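Local coordinates for hypothetical protein Atu2299 (PDB 2HLY) that is of unknown function but belongs to the DUF2026 family, whose kinship with the papain-like (clan CA) peptidases suggests a fold related to theirs, at residues V115-F120 and T199-T204; S125-S130 and G138-R143. All coordinates share one frame; numbering follows the deposited sequence.

Contact 1: V115-F120 and T199-T204; sequences VPAKMF and TGEMLT
Ala117 and Thr204 meet through their backbones, linked by a shared water. Water 1 lies within hydrogen-bonding distance of Ala117 O at 2.7 Å and accepts from Thr204 N at 3.1 Å, a bridge that takes the place of a direct bond, since no hydrogen bond links the two segments themselves. The carbonyl oxygens Ala117 O and Thr204 O approach to 3.1 Å; both are acceptors, so the pair is not a hydrogen bond and is probably mildly repulsive.

Apolar packing is thin. The methyl of Ala117 points at the opposite segment, where CB lies 4.3 Å from Leu203 CD2.

Two carbon-oxygen contacts flank it. The same methyl meets the carboxylate of Glu201, with OE2 3.9 Å from Ala117 CB; an extended chain, with CG anti to the backbone N (chi1 -168°), carries the acid that far. Lys118 CG passes 4.0 Å from Thr204 O before the extended lysine chain leads its ammonium away to a cation-pi contact with Trp207.

Leu203 also rests on Phe14, Tyr17 and Arg18 of helix 10-24. This is a water-bridged, loop-to-loop surface contact, joining the C-terminal tail to the connection between strands 97-100 and 120-123.

Contact 2: S125-S130 and G138-R143; sequences SAMAAS and GDFFYR
Met127 reaches across to Phe140, Phe141 and Tyr142 because its CG stands anti to the backbone N (chi1 -166°), the chain runs straight to SD, and a bend at the last torsion folds CE toward Phe141. Phe140 adopts a different rotamer: its CG sits between the backbone N and the carbonyl carbon (chi1 68°), which puts the ring beneath the start of the methionine. Met127 CA lies over one face of that ring, 4.0 Å from its centroid, a CH-pi contact displaced toward the rim, while Met127 CB packs on the Phe140 CE1 and CZ side. The methionine chain crosses Phe140 at about a right angle.

Met127 SD makes oblique Met-aromatic contacts with the Phe140 and Phe141 rings. It also accepts a weak hydrogen bond from Tyr142 N at 3.4 Å, and Met127 CE lies 4.0 Å from Phe141 CD1.

The Phe141 ring packs against Ala128 to Ser130. Ser130 CA stands over one face, 3.7 Å from the ring centroid, and Ala128 O comes to the edge in the ring plane, 3.3 Å from Phe141 CD1.

Between these ring contacts the backbones are pinned by Ala128 N, which donates to Phe140 O at 2.8 Å. Water 2 adds a three-way bridge, lying within hydrogen-bonding distance of Ala126 O and Asp139 OD1 and accepting from Phe140 N. The other edge of strand 140-144 pairs with strand 60-65, through Phe141 with Ala62 and Arg143 with Leu60. The segment 125-130 therefore lies along an outermost strand of a three-stranded antiparallel sheet as an irregular loop, held by one direct backbone hydrogen bond and by Met-aromatic and CH-pi contacts.

From the N terminus, helix 10-24 comes first and later supports Leu203 of contact 1. The chain then builds strands 54-58 to 97-100 and reaches 115-120, the first half of contact 1, which leads into strand 120-123. Contact 2 follows at once and closes a short loop, 125-130 returning on 138-143 with seven residues between. Contact 1 closes only when 199-204 comes back, so contact 2 is nested inside the larger loop. Although their centres are about 22 Å apart, the two touch: Phe120 CZ lies 3.5 Å from Phe140 CG, in an edge-to-face ring pair. Through Phe120 the edge strand 120-123 of the four-stranded sheet packs against strand 140-144.

Contact 1: V115-F120 and T199-T204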
loop_
_atom_site.group_PDB
_atom_site.type_symbol
_atom_site.label_atom_id
_atom_site.label_comp_id
_atom_site.label_asym_id
_atom_site.label_seq_id
_atom_site.Cartn_x
_atom_site.Cartn_y
_atom_site.Cartn_z
ATOM N N VAL A 115 -11.696 -1.648 -12.018
ATOM C CA VAL A 115 -11.643 -1.284 -10.610
ATOM C C VAL A 115 -11.320 0.199 -10.466
ATOM O O VAL A 115 -10.298 0.656 -10.988
ATOM C CB VAL A 115 -10.598 -2.137 -9.853
ATOM C CG1 VAL A 115 -10.507 -1.700 -8.389
ATOM C CG2 VAL A 115 -10.967 -3.598 -9.959
ATOM N N PRO A 116 -12.199 0.954 -9.771
ATOM C CA PRO A 116 -11.980 2.365 -9.433
ATOM C C PRO A 116 -10.819 2.522 -8.456
ATOM O O PRO A 116 -10.454 1.562 -7.769
ATOM C CB PRO A 116 -13.276 2.765 -8.713
ATOM C CG PRO A 116 -14.265 1.728 -9.048
ATOM C CD PRO A 116 -13.502 0.475 -9.276
ATOM N N ALA A 117 -10.245 3.719 -8.416
ATOM C CA ALA A 117 -9.193 4.039 -7.447
ATOM C C ALA A 117 -9.832 4.665 -6.209
ATOM O O ALA A 117 -10.370 5.779 -6.281
ATOM C CB ALA A 117 -8.181 4.993 -8.073
ATOM N N LYS A 118 -9.797 3.954 -5.080
ATOM C CA LYS A 118 -10.346 4.470 -3.827
ATOM C C LYS A 118 -9.456 4.087 -2.640
ATOM O O LYS A 118 -8.614 3.199 -2.749
ATOM C CB LYS A 118 -11.775 3.955 -3.565
ATOM C CG LYS A 118 -12.805 4.231 -4.657
ATOM C CD LYS A 118 -14.183 3.770 -4.203
ATOM C CE LYS A 118 -15.206 3.855 -5.317
ATOM N NZ LYS A 118 -16.578 3.590 -4.800
ATOM N N MET A 119 -9.654 4.761 -1.510
ATOM C CA MET A 119 -8.936 4.403 -0.292
ATOM C C MET A 119 -9.377 3.044 0.259
ATOM O O MET A 119 -10.571 2.766 0.300
ATOM C CB MET A 119 -9.190 5.459 0.781
ATOM C CG MET A 119 -8.652 5.060 2.141
ATOM S SD MET A 119 -8.716 6.315 3.416
ATOM C CE MET A 119 -10.458 6.321 3.811
ATOM N N PHE A 120 -8.411 2.240 0.727
ATOM C CA PHE A 120 -8.742 1.091 1.583
ATOM C C PHE A 120 -8.143 1.255 2.985
ATOM O O PHE A 120 -6.937 1.159 3.180
ATOM C CB PHE A 120 -8.305 -0.265 1.003
ATOM C CG PHE A 120 -8.842 -1.402 1.807
ATOM C CD1 PHE A 120 -10.116 -1.911 1.540
ATOM C CD2 PHE A 120 -8.124 -1.892 2.905
ATOM C CE1 PHE A 120 -10.661 -2.936 2.334
ATOM C CE2 PHE A 120 -8.671 -2.894 3.721
ATOM C CZ PHE A 120 -9.935 -3.421 3.415
ATOM N N THR A 199 3.296 12.493 -8.673
ATOM C CA THR A 199 2.416 12.055 -9.763
ATOM C C THR A 199 1.065 12.792 -9.672
ATOM O O THR A 199 0.738 13.384 -8.641
ATOM C CB THR A 199 2.233 10.513 -9.785
ATOM O OG1 THR A 199 1.730 10.078 -8.522
ATOM C CG2 THR A 199 3.580 9.815 -10.060
ATOM N N GLY A 200 0.279 12.751 -10.748
ATOM C CA GLY A 200 -0.818 13.712 -10.906
ATOM C C GLY A 200 -2.254 13.233 -11.037
ATOM O O GLY A 200 -3.084 13.950 -11.585
ATOM N N GLU A 201 -2.571 12.042 -10.524
ATOM C CA GLU A 201 -3.957 11.540 -10.590
ATOM C C GLU A 201 -4.842 12.269 -9.575
ATOM O O GLU A 201 -4.384 12.617 -8.487
ATOM C CB GLU A 201 -4.003 10.019 -10.345
ATOM C CG GLU A 201 -5.351 9.331 -10.681
ATOM C CD GLU A 201 -5.327 7.810 -10.425
ATOM O OE1 GLU A 201 -4.295 7.297 -9.929
ATOM O OE2 GLU A 201 -6.335 7.125 -10.715
ATOM N N MET A 202 -6.093 12.519 -9.954
ATOM C CA MET A 202 -7.109 13.023 -9.036
ATOM C C MET A 202 -7.655 11.819 -8.289
ATOM O O MET A 202 -8.022 10.820 -8.912
ATOM C CB MET A 202 -8.231 13.713 -9.820
ATOM C CG MET A 202 -9.250 14.437 -8.980
ATOM S SD MET A 202 -10.249 15.531 -10.016
ATOM C CE MET A 202 -9.196 16.976 -10.112
ATOM N N LEU A 203 -7.719 11.927 -6.960
ATOM C CA LEU A 203 -8.042 10.780 -6.103
ATOM C C LEU A 203 -9.178 11.086 -5.150
ATOM O O LEU A 203 -9.087 12.022 -4.349
ATOM C CB LEU A 203 -6.813 10.392 -5.294
ATOM C CG LEU A 203 -5.636 9.837 -6.099
ATOM C CD1 LEU A 203 -4.370 9.843 -5.240
ATOM C CD2 LEU A 203 -5.948 8.439 -6.641
ATOM N N THR A 204 -10.236 10.274 -5.226
ATOM C CA THR A 204 -11.419 10.435 -4.389
ATOM C C THR A 204 -12.011 9.069 -4.043
ATOM O O THR A 204 -11.822 8.103 -4.786
ATOM C CB THR A 204 -12.536 11.261 -5.116
ATOM O OG1 THR A 204 -13.078 10.491 -6.193
ATOM C CG2 THR A 204 -12.006 12.610 -5.654
HETATM O O HOH W 1 -10.011 8.193 -7.468
#

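Contact 2: S125-S130 and G138-R143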
loop_
_atom_site.group_PDB
_atom_site.type_symbol
_atom_site.label_atom_id
_atom_site.label_comp_id
_atom_site.label_asym_id
_atom_site.label_seq_id
_atom_site.Cartn_x
_atom_site.Cartn_y
_atom_site.Cartn_z
ATOM N N SER A 125 -10.990 -5.903 12.633
ATOM C CA SER A 125 -12.127 -6.586 13.257
ATOM C C SER A 125 -13.307 -6.795 12.293
ATOM O O SER A 125 -14.196 -7.594 12.556
ATOM C CB SER A 125 -12.579 -5.799 14.488
ATOM O OG SER A 125 -12.889 -4.462 14.139
ATOM N N ALA A 126 -13.305 -6.061 11.184
ATOM C CA ALA A 126 -14.325 -6.193 10.146
ATOM C C ALA A 126 -14.000 -7.251 9.075
ATOM O O ALA A 126 -14.799 -7.488 8.159
ATOM C CB ALA A 126 -14.571 -4.826 9.485
ATOM N N MET A 127 -12.833 -7.883 9.185
ATOM C CA MET A 127 -12.419 -8.876 8.181
ATOM C C MET A 127 -13.423 -10.001 7.981
ATOM O O MET A 127 -13.982 -10.543 8.945
ATOM C CB MET A 127 -11.058 -9.485 8.528
ATOM C CG MET A 127 -10.450 -10.240 7.344
ATOM S SD MET A 127 -8.834 -10.894 7.731
ATOM C CE MET A 127 -9.217 -12.405 8.592
ATOM N N ALA A 128 -13.632 -10.344 6.715
ATOM C CA ALA A 128 -14.473 -11.476 6.327
ATOM C C ALA A 128 -13.871 -12.833 6.741
ATOM O O ALA A 128 -12.727 -12.921 7.178
ATOM C CB ALA A 128 -14.729 -11.446 4.829
ATOM N N ALA A 129 -14.664 -13.895 6.600
ATOM C CA ALA A 129 -14.243 -15.212 7.075
ATOM C C ALA A 129 -13.354 -15.971 6.101
ATOM O O ALA A 129 -12.624 -16.890 6.503
ATOM C CB ALA A 129 -15.474 -16.045 7.413
ATOM N N SER A 130 -13.447 -15.615 4.824
ATOM C CA SER A 130 -12.798 -16.373 3.751
ATOM C C SER A 130 -13.013 -15.639 2.444
ATOM O O SER A 130 -13.719 -14.639 2.389
ATOM C CB SER A 130 -13.462 -17.745 3.618
ATOM O OG SER A 130 -14.743 -17.610 3.003
ATOM N N GLY A 138 -16.255 -3.477 -0.209
ATOM C CA GLY A 138 -15.393 -3.147 0.906
ATOM C C GLY A 138 -14.999 -4.348 1.748
ATOM O O GLY A 138 -14.099 -4.248 2.584
ATOM N N ASP A 139 -15.679 -5.481 1.555
ATOM C CA ASP A 139 -15.282 -6.720 2.243
ATOM C C ASP A 139 -13.855 -7.108 1.878
ATOM O O ASP A 139 -13.399 -6.895 0.753
ATOM C CB ASP A 139 -16.196 -7.879 1.867
ATOM C CG ASP A 139 -17.459 -7.946 2.709
ATOM O OD1 ASP A 139 -17.492 -7.366 3.821
ATOM O OD2 ASP A 139 -18.427 -8.595 2.251
ATOM N N PHE A 140 -13.157 -7.711 2.841
ATOM C CA PHE A 140 -11.786 -8.129 2.602
ATOM C C PHE A 140 -11.452 -9.352 3.410
ATOM O O PHE A 140 -12.051 -9.609 4.462
ATOM C CB PHE A 140 -10.785 -7.013 2.931
ATOM C CG PHE A 140 -10.687 -6.674 4.415
ATOM C CD1 PHE A 140 -9.555 -7.024 5.135
ATOM C CD2 PHE A 140 -11.704 -5.984 5.069
ATOM C CE1 PHE A 140 -9.437 -6.702 6.502
ATOM C CE2 PHE A 140 -11.590 -5.655 6.431
ATOM C CZ PHE A 140 -10.475 -6.022 7.144
ATOM N N PHE A 141 -10.506 -10.125 2.889
ATOM C CA PHE A 141 -10.009 -11.275 3.621
ATOM C C PHE A 141 -8.504 -11.350 3.439
ATOM O O PHE A 141 -8.003 -11.256 2.315
ATOM C CB PHE A 141 -10.674 -12.579 3.159
ATOM C CG PHE A 141 -10.080 -13.792 3.809
ATOM C CD1 PHE A 141 -10.378 -14.103 5.137
ATOM C CD2 PHE A 141 -9.184 -14.601 3.102
ATOM C CE1 PHE A 141 -9.786 -15.216 5.757
ATOM C CE2 PHE A 141 -8.600 -15.719 3.707
ATOM C CZ PHE A 141 -8.886 -16.014 5.031
ATOM N N TYR A 142 -7.807 -11.545 4.553
ATOM C CA TYR A 142 -6.351 -11.699 4.571
ATOM C C TYR A 142 -5.941 -13.002 5.243
ATOM O O TYR A 142 -6.503 -13.376 6.292
ATOM C CB TYR A 142 -5.707 -10.604 5.411
ATOM C CG TYR A 142 -5.814 -9.189 4.927
ATOM C CD1 TYR A 142 -5.913 -8.872 3.568
ATOM C CD2 TYR A 142 -5.794 -8.145 5.853
ATOM C CE1 TYR A 142 -5.971 -7.526 3.140
ATOM C CE2 TYR A 142 -5.859 -6.813 5.442
ATOM C CZ TYR A 142 -5.958 -6.516 4.093
ATOM O OH TYR A 142 -5.985 -5.197 3.698
ATOM N N ARG A 143 -4.957 -13.678 4.653
ATOM C CA ARG A 143 -4.236 -14.728 5.367
ATOM C C ARG A 143 -2.763 -14.406 5.334
ATOM O O ARG A 143 -2.111 -14.526 4.282
ATOM C CB ARG A 143 -4.499 -16.119 4.799
ATOM C CG ARG A 143 -3.796 -17.190 5.619
ATOM C CD ARG A 143 -4.083 -18.585 5.131
ATOM N NE ARG A 143 -3.535 -18.822 3.801
ATOM C CZ ARG A 143 -4.277 -19.137 2.741
ATOM N NH1 ARG A 143 -5.594 -19.264 2.863
ATOM N NH2 ARG A 143 -3.704 -19.336 1.560
HETATM O O HOH W 2 -15.032 -7.532 5.356
#